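Local coordinates for Co-chaperone DjlA N-terminal domain-containing protein (PDB 2H5N) that is of unknown function but binds a magnesium ion and has an all-helical fold probably related to tellurite-resistance TerB and DjlA N-terminal domains, at residues K84-A96 and C116-M130. Sequence-based numbering, arbitrary orientation.
Sequences KKYVASYLGVIMA and CGLPTMTVMEAINNM
Met130 fits as a knob among Tyr86, Ser89, Tyr90 and Val93, where the axes of 123-130 and 84-94 cross at -112°, 8.0 Å apart at closest approach. Bends at chi2 and chi3 fold its chain back, carrying SD over one face of the Tyr86 ring; the sulfur lies 4.2 Å from the ring centroid and 15° off the normal, which defines a Met-aromatic contact. Phe50 meets the rings of both Tyr86 and Tyr90 edge-to-face, so this knob joins a larger aromatic cluster. The helices come closest at Ser89 and Ala126, whose CA atoms are 4.1 Å apart, and small residues, Gly92 among them, permit that approach. Alongside, Leu118 lays its CB 3.7 Å from Ala88 CB and turns CD1 to Leu91, while Trp109 of helix 103-116 covers Met121 and Ala126. Lys84, also buried, binds through NZ both Gly117 O, in the Schellman turn after helix 103-116, and Ala77 O.

The more open side holds Lys85 and Asn129, with Pro119 against the base of Lys85. Lys85, extended until its last torsion, reaches across Asn129 so that NZ stands 2.8 Å from Asn129 OD1, above the carbonyl plane rather than on a lone pair. From the same amide, ND2 donates to the buried Ser89 OG at 3.1 Å, a bent bond with a 140° N-H...O angle. Ser89 OG in turn donates to Lys85 O, approaching from the face opposite Ser89 N. Both ends of the amide have partners, which would help hold its rotation, and the chain from Lys85 NZ through Asn129 and Ser89 OG back to Lys85 O joins a buried hydroxyl to the partly exposed lysine and asparagine.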
# COMPACT_ATOMS: atom_id res chain seq x y z
N LYS A 84 -2.09 26.30 -6.31
CA LYS A 84 -0.90 25.46 -6.16
C LYS A 84 -0.17 25.66 -4.82
O LYS A 84 0.28 24.69 -4.20
CB LYS A 84 0.09 25.69 -7.33
CG LYS A 84 -0.32 25.00 -8.58
CD LYS A 84 0.71 25.19 -9.68
CE LYS A 84 0.33 24.37 -10.89
NZ LYS A 84 1.52 24.07 -11.82
N LYS A 85 -0.03 26.91 -4.40
CA LYS A 85 0.62 27.26 -3.15
C LYS A 85 -0.11 26.66 -1.94
O LYS A 85 0.50 26.14 -0.99
CB LYS A 85 0.72 28.80 -3.03
CG LYS A 85 1.07 29.31 -1.65
CD LYS A 85 1.14 30.83 -1.62
CE LYS A 85 1.60 31.31 -0.26
NZ LYS A 85 0.47 31.72 0.64
N TYR A 86 -1.43 26.72 -1.99
CA TYR A 86 -2.27 26.18 -0.97
C TYR A 86 -2.16 24.64 -0.96
O TYR A 86 -2.00 24.01 0.10
CB TYR A 86 -3.70 26.59 -1.28
CG TYR A 86 -4.57 26.58 -0.07
CD1 TYR A 86 -5.49 25.55 0.14
CD2 TYR A 86 -4.47 27.60 0.89
CE1 TYR A 86 -6.28 25.52 1.26
CE2 TYR A 86 -5.29 27.58 2.03
CZ TYR A 86 -6.19 26.54 2.19
OH TYR A 86 -7.02 26.50 3.29
N VAL A 87 -2.20 24.01 -2.13
CA VAL A 87 -2.00 22.55 -2.19
C VAL A 87 -0.64 22.14 -1.66
O VAL A 87 -0.54 21.16 -0.90
CB VAL A 87 -2.23 21.95 -3.59
CG1 VAL A 87 -2.02 20.42 -3.55
CG2 VAL A 87 -3.64 22.24 -4.06
N ALA A 88 0.43 22.86 -2.07
CA ALA A 88 1.77 22.58 -1.51
C ALA A 88 1.83 22.77 0.02
O ALA A 88 2.53 22.03 0.72
CB ALA A 88 2.86 23.45 -2.19
N SER A 89 1.12 23.77 0.53
CA SER A 89 1.18 24.06 1.97
C SER A 89 0.56 22.91 2.71
O SER A 89 1.10 22.45 3.70
CB SER A 89 0.52 25.42 2.32
OG SER A 89 1.09 26.44 1.52
N TYR A 90 -0.56 22.43 2.18
CA TYR A 90 -1.31 21.30 2.70
C TYR A 90 -0.46 20.02 2.74
O TYR A 90 -0.40 19.33 3.75
CB TYR A 90 -2.55 21.07 1.81
CG TYR A 90 -3.28 19.77 2.07
CD1 TYR A 90 -3.87 19.52 3.32
CD2 TYR A 90 -3.38 18.77 1.08
CE1 TYR A 90 -4.54 18.35 3.56
CE2 TYR A 90 -4.08 17.58 1.32
CZ TYR A 90 -4.66 17.38 2.57
OH TYR A 90 -5.35 16.22 2.86
N LEU A 91 0.24 19.75 1.65
CA LEU A 91 1.05 18.56 1.59
C LEU A 91 2.18 18.66 2.60
O LEU A 91 2.52 17.68 3.23
CB LEU A 91 1.52 18.28 0.16
CG LEU A 91 0.43 17.81 -0.82
CD1 LEU A 91 0.97 17.86 -2.22
CD2 LEU A 91 -0.14 16.39 -0.49
N GLY A 92 2.68 19.88 2.81
CA GLY A 92 3.78 20.12 3.68
C GLY A 92 3.48 19.99 5.15
O GLY A 92 4.36 19.58 5.93
N VAL A 93 2.25 20.33 5.54
CA VAL A 93 1.86 20.21 6.94
C VAL A 93 1.45 18.80 7.34
O VAL A 93 1.48 18.49 8.53
CB VAL A 93 0.74 21.20 7.35
CG1 VAL A 93 1.10 22.64 6.93
CG2 VAL A 93 -0.58 20.77 6.81
N ILE A 94 1.05 17.95 6.37
CA ILE A 94 0.66 16.56 6.68
C ILE A 94 1.75 15.78 7.41
O ILE A 94 1.48 15.10 8.41
CB ILE A 94 0.15 15.80 5.44
CG1 ILE A 94 -1.26 16.24 5.12
CG2 ILE A 94 0.22 14.25 5.64
CD1 ILE A 94 -1.71 15.89 3.69
N MET A 95 2.99 15.88 6.93
CA MET A 95 4.06 15.11 7.53
C MET A 95 4.83 15.87 8.62
O MET A 95 5.71 15.29 9.27
CB MET A 95 4.97 14.46 6.46
CG MET A 95 4.25 13.42 5.54
SD MET A 95 5.41 12.68 4.41
CE MET A 95 5.94 14.18 3.61
N ALA A 96 4.51 17.14 8.84
CA ALA A 96 5.18 17.89 9.90
C ALA A 96 4.67 17.43 11.26
O ALA A 96 3.49 17.07 11.41
CB ALA A 96 5.00 19.42 9.73
N CYS A 116 4.03 18.00 -9.62
CA CYS A 116 2.74 18.67 -9.76
C CYS A 116 2.92 20.16 -10.10
O CYS A 116 1.95 20.87 -10.26
CB CYS A 116 1.93 18.54 -8.46
SG CYS A 116 1.26 16.89 -8.14
N GLY A 117 4.17 20.63 -10.18
CA GLY A 117 4.46 22.05 -10.43
C GLY A 117 4.09 23.05 -9.33
O GLY A 117 3.70 24.20 -9.63
N LEU A 118 4.21 22.60 -8.06
CA LEU A 118 3.91 23.42 -6.88
C LEU A 118 5.16 24.23 -6.51
O LEU A 118 6.29 23.78 -6.81
CB LEU A 118 3.48 22.54 -5.69
CG LEU A 118 2.40 21.48 -5.99
CD1 LEU A 118 2.16 20.54 -4.82
CD2 LEU A 118 1.07 22.11 -6.50
N PRO A 119 4.99 25.40 -5.86
CA PRO A 119 6.15 26.20 -5.46
C PRO A 119 6.87 25.59 -4.26
O PRO A 119 6.23 24.90 -3.43
CB PRO A 119 5.53 27.53 -5.08
CG PRO A 119 4.19 27.14 -4.51
CD PRO A 119 3.72 26.05 -5.46
N THR A 120 8.18 25.78 -4.18
CA THR A 120 8.95 25.32 -3.03
C THR A 120 8.73 26.33 -1.90
O THR A 120 8.61 27.53 -2.15
CB THR A 120 10.48 25.08 -3.32
OG1 THR A 120 11.27 26.24 -3.00
CG2 THR A 120 10.73 24.69 -4.74
N MET A 121 8.64 25.81 -0.68
CA MET A 121 8.51 26.62 0.52
C MET A 121 9.11 25.83 1.70
O MET A 121 9.29 24.61 1.63
CB MET A 121 7.04 26.99 0.79
CG MET A 121 6.11 25.80 0.96
SD MET A 121 4.35 26.11 1.26
CE MET A 121 3.80 26.58 -0.35
N THR A 122 9.44 26.54 2.77
CA THR A 122 9.81 25.88 4.03
C THR A 122 8.54 25.39 4.72
O THR A 122 7.43 25.82 4.39
CB THR A 122 10.54 26.81 4.98
OG1 THR A 122 9.62 27.78 5.47
CG2 THR A 122 11.68 27.52 4.26
N VAL A 123 8.74 24.51 5.70
CA VAL A 123 7.65 23.89 6.41
C VAL A 123 6.94 24.95 7.28
O VAL A 123 5.72 24.88 7.49
CB VAL A 123 8.15 22.62 7.18
CG1 VAL A 123 9.31 22.97 8.14
CG2 VAL A 123 7.00 21.91 7.89
N MET A 124 7.72 25.95 7.75
CA MET A 124 7.19 27.12 8.45
C MET A 124 6.18 27.88 7.58
O MET A 124 5.07 28.16 8.04
CB MET A 124 8.32 28.04 8.91
CG MET A 124 7.87 29.37 9.55
SD MET A 124 9.13 30.23 10.54
CE MET A 124 9.22 29.23 12.03
N GLU A 125 6.59 28.23 6.35
CA GLU A 125 5.72 28.90 5.37
C GLU A 125 4.49 28.06 5.00
O GLU A 125 3.41 28.60 4.80
CB GLU A 125 6.48 29.25 4.09
CG GLU A 125 7.34 30.51 4.20
CD GLU A 125 8.46 30.56 3.14
OE1 GLU A 125 8.64 29.58 2.37
OE2 GLU A 125 9.17 31.58 3.10
N ALA A 126 4.68 26.74 4.90
CA ALA A 126 3.57 25.80 4.76
C ALA A 126 2.55 25.90 5.89
O ALA A 126 1.35 26.00 5.63
CB ALA A 126 4.07 24.39 4.66
N ILE A 127 3.04 25.84 7.13
CA ILE A 127 2.20 25.83 8.34
C ILE A 127 1.41 27.14 8.51
O ILE A 127 0.28 27.14 9.02
CB ILE A 127 3.06 25.50 9.61
CG1 ILE A 127 3.55 24.05 9.57
CG2 ILE A 127 2.29 25.82 10.93
CD1 ILE A 127 4.69 23.72 10.49
N ASN A 128 1.98 28.24 8.05
CA ASN A 128 1.35 29.55 8.16
C ASN A 128 0.31 29.77 7.11
O ASN A 128 -0.74 30.27 7.38
CB ASN A 128 2.35 30.71 8.07
CG ASN A 128 3.25 30.82 9.28
OD1 ASN A 128 2.86 30.55 10.39
ND2 ASN A 128 4.47 31.23 9.04
N ASN A 129 0.60 29.35 5.90
CA ASN A 129 -0.39 29.49 4.85
C ASN A 129 -1.65 28.79 5.20
O ASN A 129 -2.70 29.26 4.93
CB ASN A 129 0.15 29.01 3.52
CG ASN A 129 1.38 29.75 3.07
OD1 ASN A 129 1.45 30.97 3.11
ND2 ASN A 129 2.35 29.02 2.64
N MET A 130 -1.55 27.62 5.78
CA MET A 130 -2.72 26.83 6.15
C MET A 130 -3.50 27.41 7.33
O MET A 130 -4.68 27.26 7.41
CB MET A 130 -2.35 25.37 6.41
CG MET A 130 -1.97 24.57 5.15
SD MET A 130 -3.18 24.43 3.89
CE MET A 130 -4.30 23.44 4.70